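Local coordinates for halohydrin dehalogenase (Rhizobium radiobacter, PDB 4IY1), which probably catalyses the cofactor-independent, reversible closure of vicinal halohydrins to epoxides with release of halide, and opens epoxides with cyanide, at residues N79-V84 and S183-P188; V60-A65 and F109-A114; S17-S22 and Y48-P53. The protein carries 37 engineered substitutions. All blocks are in the same frame, centred on the assembly; numbering follows the deposited sequence.

Contact 1: residues N79-V84 and S183-P188; sequences NDIAPV and SPYYYP. Engineered in segment 79-84: A82 (natural residue Phe), P83 (natural residue Ala), V84 (natural residue Pro). Engineered in segment 183-188: Y186 (natural residue Phe).
The hydroxyl of Y186 donates a hydrogen bond to the backbone carbonyl of A82 (OH to O 2.8 Å), joining two loops of a Rossmann-like, short-chain dehydrogenase/reductase fold. The loops follow parallel strands 75-79 and 170-175, so both leave the C-terminal ends of the strands. The donor arrives at a C=O...O angle of 126° and 19° off the carbonyl plane. Both residues are engineered; the natural Phe has no hydroxyl at position 186, so this bond belongs to the redesigned enzyme.

The tight part surrounds the buried Y186, whose preceding peptide is cis. Its OH lies 3.4 Å from I81 CA, CB of Y185 sits above one ring face, and F12 meets the ring edge-to-face. Beside it, I81 crosses Y185 at about a right angle. With CG1 between backbone N and carbonyl carbon (chi1 59°), the extended chain sets CD1 over the Y185 face, a CH-pi contact of 4.2 Å to the centroid.

Toward solvent the packing thins. V84, engineered and poorly ordered, offers CG1 to the Y186 ring edge, 3.9 Å from CE1. The engineered, exposed P83 meets just the rim and end of Y185, its CG lying 3.7 Å from Y185 OH.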
ATOM      1  N   ASN B  79      13.139   2.968 -19.411  1.00 30.64           N
ATOM      2  CA  ASN B  79      11.805   2.988 -20.010  1.00 26.34           C
ATOM      3  C   ASN B  79      11.534   1.617 -20.596  1.00 28.76           C
ATOM      4  O   ASN B  79      11.872   1.333 -21.746  1.00 35.81           O
ATOM      5  CB  ASN B  79      11.754   4.085 -21.094  1.00 29.25           C
ATOM      6  CG  ASN B  79      10.464   4.075 -21.906  1.00 35.44           C
ATOM      7  OD1 ASN B  79       9.364   4.163 -21.363  1.00 33.54           O
ATOM      8  ND2 ASN B  79      10.603   4.015 -23.229  1.00 30.79           N
ATOM      9  N   ASP B  80      11.027   0.720 -19.764  1.00 29.77           N
ATOM     10  CA  ASP B  80      10.976  -0.677 -20.108  1.00 27.93           C
ATOM     11  C   ASP B  80       9.657  -1.132 -20.725  1.00 29.62           C
ATOM     12  O   ASP B  80       8.567  -0.720 -20.302  1.00 27.20           O
ATOM     13  CB  ASP B  80      11.349  -1.529 -18.899  1.00 29.70           C
ATOM     14  CG  ASP B  80      12.814  -1.367 -18.515  1.00 29.56           C
ATOM     15  OD1 ASP B  80      13.701  -1.650 -19.368  1.00 29.15           O
ATOM     16  OD2 ASP B  80      13.064  -0.792 -17.439  1.00 28.85           O
ATOM     17  N   ILE B  81       9.760  -1.972 -21.749  1.00 27.24           N
ATOM     18  CA  ILE B  81       8.593  -2.371 -22.513  1.00 30.32           C
ATOM     19  C   ILE B  81       8.637  -3.856 -22.762  1.00 31.10           C
ATOM     20  O   ILE B  81       9.705  -4.461 -22.739  1.00 34.48           O
ATOM     21  CB  ILE B  81       8.494  -1.606 -23.850  1.00 27.60           C
ATOM     22  CG1 ILE B  81       9.763  -1.867 -24.681  1.00 26.45           C
ATOM     23  CG2 ILE B  81       8.384  -0.102 -23.562  1.00 24.95           C
ATOM     24  CD1 ILE B  81       9.733  -1.299 -26.082  1.00 30.28           C
ATOM     25  N   ALA B  82       7.464  -4.466 -22.833  1.00 30.98           N
ATOM     26  CA  ALA B  82       7.360  -5.827 -23.304  1.00 35.85           C
ATOM     27  C   ALA B  82       5.951  -6.045 -23.745  1.00 36.54           C
ATOM     28  O   ALA B  82       5.029  -5.397 -23.230  1.00 40.79           O
ATOM     29  CB  ALA B  82       7.726  -6.809 -22.204  1.00 34.69           C
ATOM     30  N   PRO B  83       5.760  -6.949 -24.710  1.00 46.86           N
ATOM     31  CA  PRO B  83       4.393  -7.210 -25.137  1.00 51.07           C
ATOM     32  C   PRO B  83       3.601  -7.828 -23.997  1.00 54.20           C
ATOM     33  O   PRO B  83       4.024  -8.842 -23.444  1.00 59.77           O
ATOM     34  CB  PRO B  83       4.575  -8.217 -26.286  1.00 44.60           C
ATOM     35  CG  PRO B  83       5.923  -7.901 -26.837  1.00 42.58           C
ATOM     36  CD  PRO B  83       6.752  -7.537 -25.633  1.00 40.94           C
ATOM     37  N   VAL B  84       2.508  -7.176 -23.604  1.00 49.15           N
ATOM     38  CA  VAL B  84       1.413  -7.850 -22.908  1.00 57.00           C
ATOM     39  C   VAL B  84       0.428  -8.468 -23.899  1.00 85.50           C
ATOM     40  O   VAL B  84      -0.124  -7.773 -24.762  1.00 91.31           O
ATOM     41  CB  VAL B  84       0.627  -6.889 -21.993  1.00 66.70           C
ATOM     42  CG1 VAL B  84       0.300  -5.581 -22.710  1.00 63.82           C
ATOM     43  CG2 VAL B  84      -0.649  -7.558 -21.517  1.00 62.40           C
ATOM     44  N   SER B 183       3.375   4.421 -31.035  1.00 39.61           N
ATOM     45  CA  SER B 183       3.811   3.181 -30.359  1.00 33.35           C
ATOM     46  C   SER B 183       2.629   2.371 -29.855  1.00 31.60           C
ATOM     47  O   SER B 183       1.696   2.937 -29.299  1.00 38.31           O
ATOM     48  CB  SER B 183       4.753   3.501 -29.194  1.00 36.92           C
ATOM     49  OG  SER B 183       4.994   2.351 -28.402  1.00 38.00           O
ATOM     50  N   PRO B 184       2.716   1.025 -29.957  1.00 34.95           N
ATOM     51  CA  PRO B 184       1.745   0.105 -29.359  1.00 34.24           C
ATOM     52  C   PRO B 184       1.910  -0.050 -27.838  1.00 37.55           C
ATOM     53  O   PRO B 184       1.061  -0.674 -27.191  1.00 38.50           O
ATOM     54  CB  PRO B 184       2.055  -1.226 -30.055  1.00 37.45           C
ATOM     55  CG  PRO B 184       3.506  -1.117 -30.435  1.00 36.15           C
ATOM     56  CD  PRO B 184       3.696   0.319 -30.804  1.00 33.08           C
ATOM     57  N   TYR B 185       3.019   0.470 -27.299  1.00 36.42           N
ATOM     58  CA  TYR B 185       3.305   0.412 -25.869  1.00 34.49           C
ATOM     59  C   TYR B 185       2.961   1.765 -25.233  1.00 28.09           C
ATOM     60  O   TYR B 185       3.786   2.680 -25.274  1.00 35.82           O
ATOM     61  CB  TYR B 185       4.807   0.106 -25.648  1.00 32.59           C
ATOM     62  CG  TYR B 185       5.308  -1.141 -26.361  1.00 34.74           C
ATOM     63  CD1 TYR B 185       5.061  -2.413 -25.841  1.00 32.63           C
ATOM     64  CD2 TYR B 185       6.021  -1.048 -27.557  1.00 36.69           C
ATOM     65  CE1 TYR B 185       5.472  -3.551 -26.509  1.00 37.35           C
ATOM     66  CE2 TYR B 185       6.474  -2.188 -28.217  1.00 35.44           C
ATOM     67  CZ  TYR B 185       6.178  -3.433 -27.701  1.00 42.23           C
ATOM     68  OH  TYR B 185       6.603  -4.568 -28.354  1.00 40.14           O
ATOM     69  N   TYR B 186       1.768   1.918 -24.650  1.00 30.55           N
ATOM     70  CA  TYR B 186       0.763   0.854 -24.489  1.00 31.25           C
ATOM     71  C   TYR B 186      -0.616   1.383 -24.841  1.00 34.87           C
ATOM     72  O   TYR B 186      -1.609   0.652 -24.715  1.00 35.88           O
ATOM     73  CB  TYR B 186       0.725   0.317 -23.038  1.00 33.55           C
ATOM     74  CG  TYR B 186       1.915  -0.555 -22.698  1.00 36.37           C
ATOM     75  CD1 TYR B 186       1.907  -1.920 -22.975  1.00 30.93           C
ATOM     76  CD2 TYR B 186       3.100   0.013 -22.226  1.00 35.44           C
ATOM     77  CE1 TYR B 186       3.007  -2.711 -22.697  1.00 28.62           C
ATOM     78  CE2 TYR B 186       4.218  -0.766 -21.997  1.00 31.38           C
ATOM     79  CZ  TYR B 186       4.161  -2.121 -22.213  1.00 28.40           C
ATOM     80  OH  TYR B 186       5.277  -2.881 -21.958  1.00 30.59           O
ATOM     81  N   TYR B 187      -0.698   2.661 -25.219  1.00 32.77           N
ATOM     82  CA  TYR B 187      -2.009   3.266 -25.530  1.00 36.74           C
ATOM     83  C   TYR B 187      -1.942   4.087 -26.807  1.00 40.34           C
ATOM     84  O   TYR B 187      -1.966   5.327 -26.759  1.00 35.28           O
ATOM     85  CB  TYR B 187      -2.509   4.134 -24.361  1.00 35.10           C
ATOM     86  CG  TYR B 187      -3.084   3.330 -23.222  1.00 33.43           C
ATOM     87  CD1 TYR B 187      -2.252   2.766 -22.249  1.00 33.34           C
ATOM     88  CD2 TYR B 187      -4.434   3.027 -23.180  1.00 38.06           C
ATOM     89  CE1 TYR B 187      -2.771   1.972 -21.234  1.00 32.48           C
ATOM     90  CE2 TYR B 187      -4.963   2.231 -22.169  1.00 34.36           C
ATOM     91  CZ  TYR B 187      -4.131   1.716 -21.189  1.00 34.85           C
ATOM     92  OH  TYR B 187      -4.679   0.970 -20.152  1.00 31.42           O
ATOM     93  N   PRO B 188      -1.768   3.397 -27.955  1.00 40.20           N
ATOM     94  CA  PRO B 188      -1.641   4.074 -29.240  1.00 42.19           C
ATOM     95  C   PRO B 188      -2.894   4.915 -29.561  1.00 40.27           C
ATOM     96  O   PRO B 188      -4.015   4.559 -29.142  1.00 41.37           O
ATOM     97  CB  PRO B 188      -1.455   2.916 -30.245  1.00 41.32           C
ATOM     98  CG  PRO B 188      -1.982   1.717 -29.561  1.00 39.30           C
ATOM     99  CD  PRO B 188      -1.755   1.932 -28.087  1.00 39.22           C
TER

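Contact 2: residues V60-A65 and F109-A114; sequences VELIEA and FALANA. Engineered in segment 60-65: V60 (natural residue Ala). Engineered in segment 109-114: A112 (natural residue Val).
L111 opens the contact by sending CD2 toward two residues of helix 59-70: it lies 4.3 Å from CD1 of I63 and, more loosely, 4.5 Å from CD2 of L62. The CB of L111 does not itself face that helix. CG stands anti to the carbonyl carbon (chi1 -78°), and CD2 comes within loose contact. The next residue, the engineered A112, turns its CB away from helix 59-70, and N113 uses ND2 to bond the carbonyl oxygens of I89 and Y92 of the third subunit.

One turn after L111, A114 directs its CB toward the partner helix and makes the closest approach, 3.7 Å to CG1 of I63. The same methyl meets CG2 of the engineered V60 at 4.1 Å, so it rests between two residues one turn apart. CG2 of I63 also reaches the backbone, lying 3.9 Å from A114 O. No hydrogen bond crosses; the evidence is for apolar packing between segment axes 9.5 Å apart, with N-to-C directions 38° apart.

Beneath the pair lies the parallel sheet. L62 and I63 rest on I5 of strand 3-6, while L111 touches L76 and S78 of strand 75-79. On the other flank of helix 94-122, F109 and A112 pack against L155 and L159 of helix 143-163.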
ATOM      1  N   VAL B  60      25.592  -2.515 -20.548  1.00 35.69           N
ATOM      2  CA  VAL B  60      26.938  -2.072 -20.195  1.00 34.87           C
ATOM      3  C   VAL B  60      27.647  -1.340 -21.354  1.00 31.93           C
ATOM      4  O   VAL B  60      28.264  -0.306 -21.152  1.00 28.57           O
ATOM      5  CB  VAL B  60      27.842  -3.222 -19.709  1.00 38.37           C
ATOM      6  CG1 VAL B  60      29.276  -2.709 -19.609  1.00 34.36           C
ATOM      7  CG2 VAL B  60      27.362  -3.769 -18.367  1.00 31.74           C
ATOM      8  N   GLU B  61      27.545  -1.861 -22.571  1.00 32.29           N
ATOM      9  CA  GLU B  61      28.086  -1.129 -23.714  1.00 35.21           C
ATOM     10  C   GLU B  61      27.363   0.217 -23.943  1.00 38.51           C
ATOM     11  O   GLU B  61      27.989   1.212 -24.331  1.00 34.08           O
ATOM     12  CB  GLU B  61      28.062  -1.986 -24.965  1.00 34.19           C
ATOM     13  CG  GLU B  61      26.690  -2.520 -25.312  1.00 35.75           C
ATOM     14  CD  GLU B  61      26.578  -2.945 -26.755  1.00 42.43           C
ATOM     15  OE1 GLU B  61      27.518  -2.661 -27.533  1.00 53.62           O
ATOM     16  OE2 GLU B  61      25.520  -3.479 -27.135  1.00 41.03           O
ATOM     17  N   LEU B  62      26.089   0.299 -23.570  1.00 37.48           N
ATOM     18  CA  LEU B  62      25.396   1.592 -23.666  1.00 33.57           C
ATOM     19  C   LEU B  62      25.966   2.626 -22.685  1.00 31.16           C
ATOM     20  O   LEU B  62      26.424   3.694 -23.090  1.00 35.09           O
ATOM     21  CB  LEU B  62      23.891   1.444 -23.500  1.00 31.23           C
ATOM     22  CG  LEU B  62      23.096   2.766 -23.649  1.00 33.08           C
ATOM     23  CD1 LEU B  62      23.101   3.254 -25.093  1.00 31.73           C
ATOM     24  CD2 LEU B  62      21.662   2.618 -23.131  1.00 32.19           C
ATOM     25  N   ILE B  63      25.983   2.293 -21.405  1.00 35.55           N
ATOM     26  CA  ILE B  63      26.567   3.170 -20.404  1.00 35.85           C
ATOM     27  C   ILE B  63      28.008   3.625 -20.751  1.00 39.34           C
ATOM     28  O   ILE B  63      28.351   4.803 -20.606  1.00 38.05           O
ATOM     29  CB  ILE B  63      26.551   2.499 -19.028  1.00 34.92           C
ATOM     30  CG1 ILE B  63      25.115   2.089 -18.647  1.00 43.59           C
ATOM     31  CG2 ILE B  63      27.154   3.405 -17.983  1.00 34.57           C
ATOM     32  CD1 ILE B  63      24.152   3.238 -18.477  1.00 43.77           C
ATOM     33  N   GLU B  64      28.861   2.691 -21.152  1.00 38.69           N
ATOM     34  CA  GLU B  64      30.244   3.045 -21.503  1.00 43.48           C
ATOM     35  C   GLU B  64      30.289   3.939 -22.743  1.00 39.31           C
ATOM     36  O   GLU B  64      31.063   4.889 -22.806  1.00 41.62           O
ATOM     37  CB  GLU B  64      31.092   1.790 -21.740  1.00 46.02           C
ATOM     38  CG  GLU B  64      31.163   0.879 -20.524  1.00 57.82           C
ATOM     39  CD  GLU B  64      32.165  -0.259 -20.676  1.00 65.41           C
ATOM     40  OE1 GLU B  64      32.876  -0.549 -19.691  1.00 63.95           O
ATOM     41  OE2 GLU B  64      32.203  -0.897 -21.756  1.00 60.32           O
ATOM     42  N   ALA B  65      29.445   3.634 -23.724  1.00 38.16           N
ATOM     43  CA  ALA B  65      29.429   4.407 -24.956  1.00 40.87           C
ATOM     44  C   ALA B  65      28.974   5.858 -24.702  1.00 43.73           C
ATOM     45  O   ALA B  65      29.555   6.803 -25.236  1.00 42.10           O
ATOM     46  CB  ALA B  65      28.559   3.724 -26.002  1.00 39.96           C
ATOM     47  N   PHE B 109      17.413  -3.527 -13.598  1.00 25.16           N
ATOM     48  CA  PHE B 109      18.479  -3.877 -12.640  1.00 24.09           C
ATOM     49  C   PHE B 109      19.841  -3.750 -13.307  1.00 21.24           C
ATOM     50  O   PHE B 109      20.733  -3.108 -12.783  1.00 24.14           O
ATOM     51  CB  PHE B 109      18.285  -5.291 -12.125  1.00 21.20           C
ATOM     52  CG  PHE B 109      19.407  -5.774 -11.221  1.00 22.27           C
ATOM     53  CD1 PHE B 109      20.508  -6.414 -11.748  1.00 25.74           C
ATOM     54  CD2 PHE B 109      19.335  -5.603  -9.848  1.00 23.89           C
ATOM     55  CE1 PHE B 109      21.588  -6.781 -10.936  1.00 26.15           C
ATOM     56  CE2 PHE B 109      20.343  -6.069  -9.020  1.00 27.33           C
ATOM     57  CZ  PHE B 109      21.495  -6.610  -9.568  1.00 26.88           C
ATOM     58  N   ALA B 110      19.917  -4.252 -14.529  1.00 22.93           N
ATOM     59  CA  ALA B 110      21.143  -4.302 -15.311  1.00 24.78           C
ATOM     60  C   ALA B 110      21.605  -2.887 -15.595  1.00 29.11           C
ATOM     61  O   ALA B 110      22.732  -2.527 -15.294  1.00 31.48           O
ATOM     62  CB  ALA B 110      20.863  -5.050 -16.610  1.00 26.44           C
ATOM     63  N   LEU B 111      20.669  -2.029 -15.986  1.00 27.85           N
ATOM     64  CA  LEU B 111      21.016  -0.636 -16.261  1.00 28.28           C
ATOM     65  C   LEU B 111      21.427   0.074 -14.986  1.00 32.27           C
ATOM     66  O   LEU B 111      22.445   0.767 -14.962  1.00 27.32           O
ATOM     67  CB  LEU B 111      19.863   0.093 -16.961  1.00 27.39           C
ATOM     68  CG  LEU B 111      19.804  -0.263 -18.440  1.00 29.02           C
ATOM     69  CD1 LEU B 111      18.410  -0.078 -19.017  1.00 27.83           C
ATOM     70  CD2 LEU B 111      20.846   0.586 -19.201  1.00 27.01           C
ATOM     71  N   ALA B 112      20.702  -0.160 -13.889  1.00 25.36           N
ATOM     72  CA  ALA B 112      21.102   0.462 -12.620  1.00 28.09           C
ATOM     73  C   ALA B 112      22.496  -0.026 -12.180  1.00 26.60           C
ATOM     74  O   ALA B 112      23.268   0.742 -11.628  1.00 25.12           O
ATOM     75  CB  ALA B 112      20.089   0.192 -11.516  1.00 22.00           C
ATOM     76  N   ASN B 113      22.667  -1.337 -12.209  1.00 26.01           N
ATOM     77  CA  ASN B 113      23.924  -1.991 -11.844  1.00 34.15           C
ATOM     78  C   ASN B 113      25.106  -1.462 -12.699  1.00 30.28           C
ATOM     79  O   ASN B 113      26.150  -1.129 -12.153  1.00 29.67           O
ATOM     80  CB  ASN B 113      23.761  -3.525 -11.944  1.00 32.53           C
ATOM     81  CG  ASN B 113      25.081  -4.283 -11.819  1.00 40.19           C
ATOM     82  OD1 ASN B 113      25.692  -4.637 -12.820  1.00 34.69           O
ATOM     83  ND2 ASN B 113      25.462  -4.620 -10.594  1.00 34.97           N
ATOM     84  N   ALA B 114      24.857  -1.158 -13.971  1.00 28.01           N
ATOM     85  CA  ALA B 114      25.901  -0.547 -14.833  1.00 27.24           C
ATOM     86  C   ALA B 114      26.270   0.908 -14.501  1.00 35.19           C
ATOM     87  O   ALA B 114      27.397   1.346 -14.731  1.00 33.11           O
ATOM     88  CB  ALA B 114      25.533  -0.691 -16.315  1.00 28.87           C
TER

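Contact 3: residues S17-S22 and Y48-P53; sequences SALRLS and YPQLIP. Engineered in segment 48-53: I52 (natural residue Lys).
The carbonyl oxygen of A18 accepts the N-H of S22 at 2.8 Å (N to O), an ordinary helical bond, and CD2 of L51 lies 3.8 Å from that same oxygen. The contact belongs to the Rossmann-like fold: helix 14-23 follows strand 3-6, and segment 48-53 completes the beta-alpha-beta crossover that runs from strand 27-30 through helix 38-47 to strand 52-53.

L51 is the buried wedge. Its CG stands anti to the carbonyl carbon (chi1 -63°), and the forked end reaches the helix even though CB does not point there. Both methyls meet CB of A18, CD2 at 3.8 Å and CD1 at 4.0 Å; CD2 also touches CB of S22, and CD1 lies 4.2 Å from CD2 of L19. V28 and F44 also touch L51, placing it between helix 14-23, the sheet and helix 38-47. Replacing it with an alanine would probably open a gap beside A18 and L19 and take away the packing that L51 gives V28 and F44.

Toward solvent the approaches are close, but no hydrogen bond crosses. Q50 bends at chi2 (-87°), laying its chain beside the helix; its CG lies 3.2 Å from S22 OG. The Q50 side chain crosses that of L19 obliquely, NE2 lying 3.5 Å from L19 CD2, the methyl that also approaches Y48 CD2 at 4.2 Å.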
ATOM      1  N   SER B  17       9.869  11.778 -22.258  1.00 28.62           N
ATOM      2  CA  SER B  17      11.008  11.919 -21.362  1.00 31.93           C
ATOM      3  C   SER B  17      12.151  12.630 -22.048  1.00 28.74           C
ATOM      4  O   SER B  17      12.715  13.561 -21.499  1.00 31.13           O
ATOM      5  CB  SER B  17      11.484  10.552 -20.865  1.00 30.37           C
ATOM      6  OG  SER B  17      10.490   9.960 -20.059  1.00 30.38           O
ATOM      7  N   ALA B  18      12.573  12.116 -23.194  1.00 28.55           N
ATOM      8  CA  ALA B  18      13.789  12.648 -23.836  1.00 28.69           C
ATOM      9  C   ALA B  18      13.570  14.100 -24.259  1.00 26.65           C
ATOM     10  O   ALA B  18      14.390  14.970 -23.953  1.00 33.79           O
ATOM     11  CB  ALA B  18      14.202  11.791 -25.043  1.00 23.35           C
ATOM     12  N   LEU B  19      12.439  14.370 -24.912  1.00 31.46           N
ATOM     13  CA  LEU B  19      12.135  15.735 -25.373  1.00 29.85           C
ATOM     14  C   LEU B  19      12.072  16.718 -24.215  1.00 29.50           C
ATOM     15  O   LEU B  19      12.751  17.745 -24.237  1.00 33.37           O
ATOM     16  CB  LEU B  19      10.825  15.777 -26.159  1.00 28.75           C
ATOM     17  CG  LEU B  19      10.815  15.010 -27.477  1.00 33.05           C
ATOM     18  CD1 LEU B  19       9.429  14.998 -28.116  1.00 38.01           C
ATOM     19  CD2 LEU B  19      11.843  15.584 -28.424  1.00 33.14           C
ATOM     20  N   ARG B  20      11.293  16.398 -23.178  1.00 28.52           N
ATOM     21  CA  ARG B  20      11.212  17.278 -22.012  1.00 27.23           C
ATOM     22  C   ARG B  20      12.557  17.422 -21.267  1.00 30.24           C
ATOM     23  O   ARG B  20      12.925  18.510 -20.815  1.00 29.38           O
ATOM     24  CB  ARG B  20      10.089  16.839 -21.064  1.00 27.41           C
ATOM     25  CG  ARG B  20       9.728  17.861 -20.017  1.00 33.79           C
ATOM     26  CD  ARG B  20       9.459  19.227 -20.651  1.00 42.62           C
ATOM     27  NE  ARG B  20       9.272  20.306 -19.672  1.00 45.79           N
ATOM     28  CZ  ARG B  20      10.254  21.084 -19.205  1.00 46.94           C
ATOM     29  NH1 ARG B  20      11.523  20.855 -19.545  1.00 46.61           N
ATOM     30  NH2 ARG B  20       9.968  22.086 -18.384  1.00 41.01           N
ATOM     31  N   LEU B  21      13.368  16.377 -21.291  1.00 32.26           N
ATOM     32  CA  LEU B  21      14.683  16.460 -20.640  1.00 31.49           C
ATOM     33  C   LEU B  21      15.628  17.336 -21.463  1.00 33.83           C
ATOM     34  O   LEU B  21      16.405  18.134 -20.931  1.00 29.50           O
ATOM     35  CB  LEU B  21      15.270  15.053 -20.471  1.00 32.87           C
ATOM     36  CG  LEU B  21      14.630  14.172 -19.372  1.00 31.84           C
ATOM     37  CD1 LEU B  21      15.174  12.753 -19.442  1.00 34.58           C
ATOM     38  CD2 LEU B  21      14.969  14.760 -18.017  1.00 25.75           C
ATOM     39  N   SER B  22      15.576  17.180 -22.773  1.00 34.28           N
ATOM     40  CA  SER B  22      16.398  18.018 -23.623  1.00 39.18           C
ATOM     41  C   SER B  22      16.091  19.521 -23.428  1.00 34.06           C
ATOM     42  O   SER B  22      16.996  20.331 -23.201  1.00 36.34           O
ATOM     43  CB  SER B  22      16.224  17.607 -25.075  1.00 29.71           C
ATOM     44  OG  SER B  22      17.184  18.255 -25.861  1.00 45.59           O
ATOM     45  N   TYR B  48      15.532  14.593 -34.956  1.00 54.31           N
ATOM     46  CA  TYR B  48      15.765  15.139 -33.620  1.00 50.83           C
ATOM     47  C   TYR B  48      17.222  15.504 -33.395  1.00 48.74           C
ATOM     48  O   TYR B  48      17.978  14.730 -32.811  1.00 54.50           O
ATOM     49  CB  TYR B  48      15.282  14.164 -32.542  1.00 42.07           C
ATOM     50  CG  TYR B  48      13.855  13.720 -32.741  1.00 37.79           C
ATOM     51  CD1 TYR B  48      13.566  12.475 -33.252  1.00 38.44           C
ATOM     52  CD2 TYR B  48      12.799  14.561 -32.435  1.00 40.76           C
ATOM     53  CE1 TYR B  48      12.254  12.048 -33.401  1.00 38.99           C
ATOM     54  CE2 TYR B  48      11.481  14.153 -32.612  1.00 39.55           C
ATOM     55  CZ  TYR B  48      11.220  12.909 -33.131  1.00 34.60           C
ATOM     56  OH  TYR B  48       9.912  12.494 -33.311  1.00 39.63           O
ATOM     57  N   PRO B  49      17.619  16.701 -33.848  1.00 54.66           N
ATOM     58  CA  PRO B  49      19.013  17.129 -33.771  1.00 46.31           C
ATOM     59  C   PRO B  49      19.460  17.427 -32.349  1.00 44.49           C
ATOM     60  O   PRO B  49      20.655  17.492 -32.088  1.00 49.94           O
ATOM     61  CB  PRO B  49      19.044  18.412 -34.627  1.00 53.31           C
ATOM     62  CG  PRO B  49      17.621  18.853 -34.738  1.00 56.05           C
ATOM     63  CD  PRO B  49      16.799  17.602 -34.683  1.00 56.48           C
ATOM     64  N   GLN B  50      18.508  17.650 -31.446  1.00 49.79           N
ATOM     65  CA  GLN B  50      18.839  17.937 -30.047  1.00 53.43           C
ATOM     66  C   GLN B  50      19.058  16.666 -29.226  1.00 53.18           C
ATOM     67  O   GLN B  50      19.709  16.715 -28.200  1.00 52.75           O
ATOM     68  CB  GLN B  50      17.752  18.778 -29.386  1.00 51.04           C
ATOM     69  CG  GLN B  50      16.532  17.980 -28.941  1.00 55.81           C
ATOM     70  CD  GLN B  50      15.485  17.825 -30.040  1.00 55.49           C
ATOM     71  OE1 GLN B  50      15.818  17.643 -31.207  1.00 50.98           O
ATOM     72  NE2 GLN B  50      14.212  17.831 -29.654  1.00 58.89           N
ATOM     73  N   LEU B  51      18.481  15.548 -29.668  1.00 49.60           N
ATOM     74  CA  LEU B  51      18.704  14.241 -29.034  1.00 44.76           C
ATOM     75  C   LEU B  51      19.912  13.530 -29.639  1.00 52.91           C
ATOM     76  O   LEU B  51      20.330  13.850 -30.744  1.00 55.19           O
ATOM     77  CB  LEU B  51      17.475  13.368 -29.205  1.00 36.05           C
ATOM     78  CG  LEU B  51      16.213  13.892 -28.530  1.00 41.54           C
ATOM     79  CD1 LEU B  51      15.064  12.931 -28.769  1.00 36.79           C
ATOM     80  CD2 LEU B  51      16.452  14.094 -27.035  1.00 38.56           C
ATOM     81  N   ILE B  52      20.477  12.572 -28.906  1.00 52.37           N
ATOM     82  CA  ILE B  52      21.686  11.879 -29.349  1.00 42.18           C
ATOM     83  C   ILE B  52      21.504  10.354 -29.360  1.00 48.84           C
ATOM     84  O   ILE B  52      21.859   9.673 -28.393  1.00 46.69           O
ATOM     85  CB  ILE B  52      22.878  12.227 -28.455  1.00 41.23           C
ATOM     86  CG1 ILE B  52      23.159  13.711 -28.487  1.00 38.49           C
ATOM     87  CG2 ILE B  52      24.122  11.475 -28.898  1.00 47.24           C
ATOM     88  CD1 ILE B  52      24.467  14.065 -27.829  1.00 43.29           C
ATOM     89  N   PRO B  53      20.937   9.811 -30.451  1.00 41.84           N
ATOM     90  CA  PRO B  53      20.624   8.377 -30.491  1.00 46.47           C
ATOM     91  C   PRO B  53      21.895   7.521 -30.571  1.00 45.64           C
ATOM     92  O   PRO B  53      22.906   7.982 -31.098  1.00 47.55           O
ATOM     93  CB  PRO B  53      19.796   8.235 -31.775  1.00 39.94           C
ATOM     94  CG  PRO B  53      20.274   9.345 -32.645  1.00 39.78           C
ATOM     95  CD  PRO B  53      20.700  10.476 -31.741  1.00 36.08           C
TER

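The three contacts sample different parts of one Rossmann-like domain, with centres 19 to 22 Å apart and no direct touch. The nearest atoms of contacts 1 and 2 are about 5 Å apart. Those of contacts 1 and 3 are about 6 Å apart, and those of contacts 2 and 3 about 7 Å. Contacts 1 and 3 are connected by hydrogen bonds through the loop before helix 14-23: N79 bonds H11 O and G13 N, S183 bonds H11, and S17 OG bonds G13 O. Helix 94-122, which supplies half of contact 2, also receives A82 of contact 1 at A103 and L104. Contact 1 lies at the C-terminal ends of the strands, where this superfamily places its active site, so it is probably nearest the substrate and halide pocket.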